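Local atomic coordinates of universal stress protein MJ0577 (Methanocaldococcus jannaschii, PDB entry 1MJH), a protein that binds ATP and a manganese ion as a homodimeric member of the universal stress protein A family. Residues T17-F28 / I123-N133. Residues are numbered along the deposited sequence; the frame is centred on the assembly and turned at random.
Sequences TAEIALKHVKAF and IIIMGSHGKTN. With ATP (adenosine-5'-triphosphate), chain F.
Ile125 reaches from strand 123-127 across to Phe28, where its CD1 sits over one face of the Phe28 ring, 3.9 Å from the centroid and 17° off the normal. Ile123 CD1 meets the same ring obliquely, 3.7 Å from Phe28 CZ. A chi1 of -67° puts Ile125 CG1 anti to the carbonyl carbon and CG2 anti to the backbone N, and Ile125 CG2 lies 3.8 Å from Val25 CG2, while Ala21 CB rests on the strand backbone at Met126 and Gly127. An alanine in place of Phe28 would probably leave both isoleucine CD1 methyls without their aromatic partner and open a gap between helix and strand. Helix 16-27 thus packs closely on the parallel sheet of the universal stress protein fold, strand 123-127 lying between strands 7-11 and 154-157.

Thr17 extends this packed part, its CB 3.2 Å from His129 O. The looser side is at partly exposed Asn133, whose OD1 bonds Arg159; nearby, one water accepts from Thr17 N and donates to Gly130 O. Gly127 passes between Thr17 CG2 and the ribose, and Gly127 N donates to ATP O2' at 3.3 Å. Direct contact between the segments is mainly van der Waals, whereas the N-H groups of Thr132 and Asn133 bond phosphate oxygens O2B and O1B.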
ATOM      1  N   THR B  17       7.328   9.234  10.169  1.00 18.99           N
ATOM      2  CA  THR B  17       6.739   8.094   9.438  1.00 17.43           C
ATOM      3  C   THR B  17       7.228   8.049   7.988  1.00 18.74           C
ATOM      4  O   THR B  17       7.516   6.962   7.489  1.00 19.74           O
ATOM      5  CB  THR B  17       5.190   8.212   9.448  1.00 18.96           C
ATOM      6  OG1 THR B  17       4.754   8.254  10.840  1.00 21.27           O
ATOM      7  CG2 THR B  17       4.592   6.921   8.927  1.00 17.11           C
ATOM      8  N   ALA B  18       7.374   9.177   7.325  1.00 18.06           N
ATOM      9  CA  ALA B  18       7.928   9.152   5.953  1.00 18.36           C
ATOM     10  C   ALA B  18       9.330   8.542   5.986  1.00 19.30           C
ATOM     11  O   ALA B  18       9.815   7.939   5.020  1.00 22.26           O
ATOM     12  CB  ALA B  18       7.926  10.568   5.347  1.00 20.27           C
ATOM     13  N   GLU B  19      10.142   8.804   7.044  1.00 19.08           N
ATOM     14  CA  GLU B  19      11.478   8.172   7.122  1.00 19.82           C
ATOM     15  C   GLU B  19      11.408   6.674   7.265  1.00 18.88           C
ATOM     16  O   GLU B  19      12.259   5.979   6.711  1.00 21.01           O
ATOM     17  CB  GLU B  19      12.260   8.792   8.302  1.00 22.52           C
ATOM     18  CG  GLU B  19      12.817  10.149   7.839  1.00 25.55           C
ATOM     19  CD  GLU B  19      14.110   9.929   7.040  1.00 31.04           C
ATOM     20  OE1 GLU B  19      15.040   9.162   7.420  1.00 34.52           O
ATOM     21  OE2 GLU B  19      14.176  10.589   5.967  1.00 39.76           O
ATOM     22  N   ILE B  20      10.355   6.107   7.922  1.00 18.56           N
ATOM     23  CA  ILE B  20      10.178   4.678   7.906  1.00 18.19           C
ATOM     24  C   ILE B  20       9.936   4.208   6.470  1.00 20.34           C
ATOM     25  O   ILE B  20      10.456   3.173   6.050  1.00 18.82           O
ATOM     26  CB  ILE B  20       9.014   4.171   8.793  1.00 19.68           C
ATOM     27  CG1 ILE B  20       9.202   4.776  10.200  1.00 21.95           C
ATOM     28  CG2 ILE B  20       9.047   2.646   8.887  1.00 19.96           C
ATOM     29  CD1 ILE B  20       8.054   4.413  11.144  1.00 23.87           C
ATOM     30  N   ALA B  21       9.075   4.913   5.775  1.00 19.49           N
ATOM     31  CA  ALA B  21       8.777   4.551   4.363  1.00 20.28           C
ATOM     32  C   ALA B  21      10.018   4.573   3.517  1.00 20.14           C
ATOM     33  O   ALA B  21      10.086   3.828   2.532  1.00 19.18           O
ATOM     34  CB  ALA B  21       7.738   5.546   3.809  1.00 20.41           C
ATOM     35  N   LEU B  22      11.027   5.440   3.760  1.00 18.31           N
ATOM     36  CA  LEU B  22      12.273   5.386   3.005  1.00 18.38           C
ATOM     37  C   LEU B  22      12.927   4.035   3.100  1.00 17.72           C
ATOM     38  O   LEU B  22      13.578   3.552   2.139  1.00 20.25           O
ATOM     39  CB  LEU B  22      13.194   6.526   3.505  1.00 21.19           C
ATOM     40  CG  LEU B  22      14.561   6.596   2.836  1.00 22.76           C
ATOM     41  CD1 LEU B  22      14.460   6.780   1.347  1.00 23.39           C
ATOM     42  CD2 LEU B  22      15.261   7.836   3.466  1.00 21.84           C
ATOM     43  N   LYS B  23      12.875   3.364   4.277  1.00 20.35           N
ATOM     44  CA  LYS B  23      13.433   2.045   4.422  1.00 19.88           C
ATOM     45  C   LYS B  23      12.843   1.065   3.386  1.00 19.32           C
ATOM     46  O   LYS B  23      13.571   0.198   2.899  1.00 20.16           O
ATOM     47  CB  LYS B  23      13.213   1.456   5.818  1.00 21.68           C
ATOM     48  CG  LYS B  23      13.738   2.396   6.928  1.00 28.05           C
ATOM     49  CD  LYS B  23      13.458   1.744   8.288  1.00 34.19           C
ATOM     50  CE  LYS B  23      14.298   2.290   9.412  1.00 53.21           C
ATOM     51  NZ  LYS B  23      15.781   2.258   9.254  1.00 53.35           N
ATOM     52  N   HIS B  24      11.540   1.206   3.156  1.00 17.27           N
ATOM     53  CA  HIS B  24      10.849   0.322   2.196  1.00 20.79           C
ATOM     54  C   HIS B  24      11.222   0.695   0.780  1.00 22.26           C
ATOM     55  O   HIS B  24      11.449  -0.218  -0.030  1.00 20.94           O
ATOM     56  CB  HIS B  24       9.311   0.398   2.383  1.00 19.13           C
ATOM     57  CG  HIS B  24       8.958  -0.194   3.725  1.00 19.83           C
ATOM     58  ND1 HIS B  24       8.417  -1.472   3.792  1.00 20.99           N
ATOM     59  CD2 HIS B  24       9.040   0.312   4.981  1.00 19.69           C
ATOM     60  CE1 HIS B  24       8.222  -1.739   5.084  1.00 17.08           C
ATOM     61  NE2 HIS B  24       8.600  -0.692   5.863  1.00 19.15           N
ATOM     62  N   VAL B  25      11.397   1.978   0.464  1.00 21.17           N
ATOM     63  CA  VAL B  25      11.910   2.312  -0.876  1.00 19.65           C
ATOM     64  C   VAL B  25      13.246   1.620  -1.135  1.00 21.73           C
ATOM     65  O   VAL B  25      13.503   1.077  -2.225  1.00 21.06           O
ATOM     66  CB  VAL B  25      12.082   3.834  -1.020  1.00 19.52           C
ATOM     67  CG1 VAL B  25      12.663   4.213  -2.403  1.00 20.04           C
ATOM     68  CG2 VAL B  25      10.703   4.508  -0.848  1.00 20.98           C
ATOM     69  N   LYS B  26      14.127   1.682  -0.150  1.00 20.63           N
ATOM     70  CA  LYS B  26      15.441   1.013  -0.272  1.00 23.08           C
ATOM     71  C   LYS B  26      15.297  -0.470  -0.450  1.00 23.63           C
ATOM     72  O   LYS B  26      16.029  -1.113  -1.244  1.00 24.20           O
ATOM     73  CB  LYS B  26      16.336   1.376   0.946  1.00 19.50           C
ATOM     74  CG  LYS B  26      16.663   2.889   0.922  1.00 21.87           C
ATOM     75  CD  LYS B  26      17.374   3.347   2.202  1.00 30.00           C
ATOM     76  CE  LYS B  26      18.669   2.616   2.494  1.00 33.44           C
ATOM     77  NZ  LYS B  26      19.277   3.057   3.805  1.00 31.93           N
ATOM     78  N   ALA B  27      14.309  -1.118   0.213  1.00 21.31           N
ATOM     79  CA  ALA B  27      14.110  -2.543   0.046  1.00 20.79           C
ATOM     80  C   ALA B  27      13.653  -2.980  -1.315  1.00 22.99           C
ATOM     81  O   ALA B  27      13.774  -4.168  -1.681  1.00 26.61           O
ATOM     82  CB  ALA B  27      13.185  -3.059   1.174  1.00 22.62           C
ATOM     83  N   PHE B  28      13.072  -2.056  -2.101  1.00 22.52           N
ATOM     84  CA  PHE B  28      12.643  -2.399  -3.458  1.00 24.37           C
ATOM     85  C   PHE B  28      13.841  -2.492  -4.412  1.00 26.33           C
ATOM     86  O   PHE B  28      13.607  -2.837  -5.550  1.00 23.96           O
ATOM     87  CB  PHE B  28      11.627  -1.377  -3.954  1.00 22.91           C
ATOM     88  CG  PHE B  28      10.202  -1.735  -3.666  1.00 20.35           C
ATOM     89  CD1 PHE B  28       9.745  -1.858  -2.372  1.00 21.37           C
ATOM     90  CD2 PHE B  28       9.295  -1.997  -4.692  1.00 23.79           C
ATOM     91  CE1 PHE B  28       8.438  -2.198  -2.091  1.00 20.31           C
ATOM     92  CE2 PHE B  28       7.996  -2.345  -4.411  1.00 26.39           C
ATOM     93  CZ  PHE B  28       7.556  -2.457  -3.112  1.00 24.37           C
ATOM     94  N   ILE B 123       4.535   2.363  -8.677  1.00 19.72           N
ATOM     95  CA  ILE B 123       4.057   2.200  -7.286  1.00 19.87           C
ATOM     96  C   ILE B 123       4.346   3.509  -6.570  1.00 20.72           C
ATOM     97  O   ILE B 123       5.298   4.218  -6.952  1.00 19.53           O
ATOM     98  CB  ILE B 123       4.776   1.021  -6.624  1.00 18.60           C
ATOM     99  CG1 ILE B 123       4.260   0.855  -5.180  1.00 20.38           C
ATOM    100  CG2 ILE B 123       6.308   1.178  -6.612  1.00 20.08           C
ATOM    101  CD1 ILE B 123       4.761  -0.468  -4.571  1.00 22.73           C
ATOM    102  N   ILE B 124       3.529   3.854  -5.601  1.00 17.71           N
ATOM    103  CA  ILE B 124       3.777   4.979  -4.719  1.00 17.72           C
ATOM    104  C   ILE B 124       4.094   4.386  -3.337  1.00 18.98           C
ATOM    105  O   ILE B 124       3.298   3.551  -2.895  1.00 20.45           O
ATOM    106  CB  ILE B 124       2.512   5.846  -4.569  1.00 18.31           C
ATOM    107  CG1 ILE B 124       2.085   6.314  -6.018  1.00 19.59           C
ATOM    108  CG2 ILE B 124       2.913   7.073  -3.780  1.00 21.20           C
ATOM    109  CD1 ILE B 124       0.850   7.163  -5.959  1.00 19.84           C
ATOM    110  N   ILE B 125       5.212   4.745  -2.723  1.00 17.78           N
ATOM    111  CA  ILE B 125       5.538   4.195  -1.367  1.00 17.43           C
ATOM    112  C   ILE B 125       5.494   5.394  -0.390  1.00 19.07           C
ATOM    113  O   ILE B 125       6.236   6.361  -0.561  1.00 18.36           O
ATOM    114  CB  ILE B 125       6.922   3.546  -1.409  1.00 17.44           C
ATOM    115  CG1 ILE B 125       6.909   2.289  -2.302  1.00 16.61           C
ATOM    116  CG2 ILE B 125       7.289   3.111   0.036  1.00 16.34           C
ATOM    117  CD1 ILE B 125       8.258   1.568  -2.386  1.00 16.65           C
ATOM    118  N   MET B 126       4.622   5.368   0.619  1.00 17.21           N
ATOM    119  CA  MET B 126       4.420   6.582   1.463  1.00 16.48           C
ATOM    120  C   MET B 126       4.108   6.164   2.889  1.00 18.33           C
ATOM    121  O   MET B 126       3.719   5.010   3.102  1.00 17.90           O
ATOM    122  CB  MET B 126       3.348   7.547   0.839  1.00 15.63           C
ATOM    123  CG  MET B 126       1.907   6.929   0.868  1.00 19.17           C
ATOM    124  SD  MET B 126       0.694   7.805  -0.305  1.00  6.53           S
ATOM    125  CE  MET B 126       0.874   9.451   0.416  1.00 22.81           C
ATOM    126  N   GLY B 127       4.189   7.143   3.821  1.00 16.82           N
ATOM    127  CA  GLY B 127       3.814   6.772   5.199  1.00 18.61           C
ATOM    128  C   GLY B 127       2.306   6.806   5.374  1.00 18.78           C
ATOM    129  O   GLY B 127       1.556   7.405   4.598  1.00 17.38           O
ATOM    130  N   SER B 128       1.842   6.147   6.472  1.00 16.30           N
ATOM    131  CA  SER B 128       0.431   6.244   6.844  1.00 18.11           C
ATOM    132  C   SER B 128       0.101   7.598   7.482  1.00 18.49           C
ATOM    133  O   SER B 128      -1.057   8.052   7.467  1.00 19.57           O
ATOM    134  CB  SER B 128       0.062   5.152   7.841  1.00 19.43           C
ATOM    135  OG  SER B 128       0.829   5.312   9.040  1.00 19.18           O
ATOM    136  N   HIS B 129       1.104   8.238   8.105  1.00 16.80           N
ATOM    137  CA  HIS B 129       0.951   9.501   8.819  1.00 18.54           C
ATOM    138  C   HIS B 129       2.174  10.366   8.528  1.00 19.96           C
ATOM    139  O   HIS B 129       3.046   9.951   7.784  1.00 20.30           O
ATOM    140  CB  HIS B 129       0.880   9.276  10.372  1.00 18.60           C
ATOM    141  CG  HIS B 129      -0.314   8.466  10.809  1.00 17.68           C
ATOM    142  ND1 HIS B 129      -0.484   7.113  10.622  1.00 17.67           N
ATOM    143  CD2 HIS B 129      -1.438   8.898  11.461  1.00 20.66           C
ATOM    144  CE1 HIS B 129      -1.651   6.746  11.118  1.00 18.62           C
ATOM    145  NE2 HIS B 129      -2.272   7.825  11.645  1.00 18.50           N
ATOM    146  N   GLY B 130       2.124  11.591   9.040  1.00 18.93           N
ATOM    147  CA  GLY B 130       3.076  12.592   8.590  1.00 18.19           C
ATOM    148  C   GLY B 130       3.407  13.570   9.700  1.00 19.89           C
ATOM    149  O   GLY B 130       3.626  13.082  10.812  1.00 19.55           O
ATOM    150  N   LYS B 131       3.503  14.843   9.341  1.00 21.58           N
ATOM    151  CA  LYS B 131       3.933  15.801  10.400  1.00 23.67           C
ATOM    152  C   LYS B 131       2.866  16.019  11.459  1.00 25.34           C
ATOM    153  O   LYS B 131       3.265  16.345  12.588  1.00 25.48           O
ATOM    154  CB  LYS B 131       4.306  17.118   9.721  1.00 21.94           C
ATOM    155  CG  LYS B 131       5.567  17.161   8.867  1.00 22.73           C
ATOM    156  CD  LYS B 131       6.798  17.025   9.788  1.00 29.44           C
ATOM    157  CE  LYS B 131       8.054  17.434   9.052  1.00 33.33           C
ATOM    158  NZ  LYS B 131       9.174  17.632  10.029  1.00 43.06           N
ATOM    159  N   THR B 132       1.557  15.828  11.226  1.00 20.55           N
ATOM    160  CA  THR B 132       0.594  15.967  12.312  1.00 22.22           C
ATOM    161  C   THR B 132       0.648  14.800  13.265  1.00 26.37           C
ATOM    162  O   THR B 132       0.852  14.917  14.489  1.00 25.29           O
ATOM    163  CB  THR B 132      -0.830  16.096  11.709  1.00 25.76           C
ATOM    164  OG1 THR B 132      -0.769  17.147  10.715  1.00 24.30           O
ATOM    165  CG2 THR B 132      -1.919  16.413  12.712  1.00 25.61           C
ATOM    166  N   ASN B 133       0.525  13.581  12.687  1.00 22.20           N
ATOM    167  CA  ASN B 133       0.539  12.352  13.466  1.00 20.53           C
ATOM    168  C   ASN B 133      -0.160  12.438  14.821  1.00 24.22           C
ATOM    169  O   ASN B 133       0.451  12.206  15.869  1.00 22.91           O
ATOM    170  CB  ASN B 133       1.966  11.770  13.536  1.00 18.04           C
ATOM    171  CG  ASN B 133       1.932  10.343  14.048  1.00 20.04           C
ATOM    172  OD1 ASN B 133       0.906   9.649  14.035  1.00 24.15           O
ATOM    173  ND2 ASN B 133       3.097   9.860  14.506  1.00 24.17           N
TER
HETATM  174  PG  ATP F3001      -2.789  15.349   8.157  1.00 20.85           P
HETATM  175  O1G ATP F3001      -4.037  14.824   7.537  1.00 21.13           O
HETATM  176  O2G ATP F3001      -2.028  16.024   7.158  1.00 22.89           O
HETATM  177  O3G ATP F3001      -3.044  16.211   9.321  1.00 24.04           O
HETATM  178  PB  ATP F3001      -0.580  13.504   8.813  1.00 19.91           P
HETATM  179  O1B ATP F3001      -0.390  12.756  10.063  1.00 20.64           O
HETATM  180  O2B ATP F3001       0.377  14.612   8.722  1.00 18.32           O
HETATM  181  O3B ATP F3001      -2.073  13.991   8.706  1.00 23.09           O
HETATM  182  PA  ATP F3001      -0.208  12.671   5.975  1.00 20.61           P
HETATM  183  O1A ATP F3001      -1.375  12.103   5.348  1.00 19.12           O
HETATM  184  O2A ATP F3001       0.131  14.016   5.658  1.00 20.22           O
HETATM  185  O3A ATP F3001      -0.393  12.490   7.597  1.00 20.12           O
HETATM  186  O5' ATP F3001       1.153  11.893   5.803  1.00 18.70           O
HETATM  187  C5' ATP F3001       1.101  10.625   5.100  1.00 20.72           C
HETATM  188  C4' ATP F3001       2.247  10.557   4.109  1.00 17.11           C
HETATM  189  O4' ATP F3001       1.930  11.500   3.008  1.00 18.95           O
HETATM  190  C3' ATP F3001       3.615  11.019   4.585  1.00 21.39           C
HETATM  191  O3' ATP F3001       4.315  10.017   5.336  1.00 17.06           O
HETATM  192  C2' ATP F3001       4.282  11.358   3.229  1.00 20.81           C
HETATM  193  O2' ATP F3001       4.712  10.133   2.601  1.00 18.17           O
HETATM  194  C1' ATP F3001       3.097  12.008   2.470  1.00 18.06           C
HETATM  195  N9  ATP F3001       3.089  13.463   2.538  1.00 18.40           N
HETATM  196  C8  ATP F3001       2.407  14.280   3.370  1.00 17.84           C
HETATM  197  N7  ATP F3001       2.561  15.564   3.108  1.00 22.13           N
HETATM  198  C5  ATP F3001       3.411  15.591   2.107  1.00 17.05           C
HETATM  199  C6  ATP F3001       3.946  16.666   1.416  1.00 19.88           C
HETATM  200  N6  ATP F3001       3.642  17.920   1.755  1.00 22.55           N
HETATM  201  N1  ATP F3001       4.786  16.384   0.424  1.00 22.65           N
HETATM  202  C2  ATP F3001       5.077  15.090   0.071  1.00 18.94           C
HETATM  203  N3  ATP F3001       4.602  13.986   0.675  1.00 19.61           N
HETATM  204  C4  ATP F3001       3.799  14.355   1.698  1.00 17.34           C
HETATM  205  O   HOH W   1       5.104  10.841  11.425  1.00 21.02           O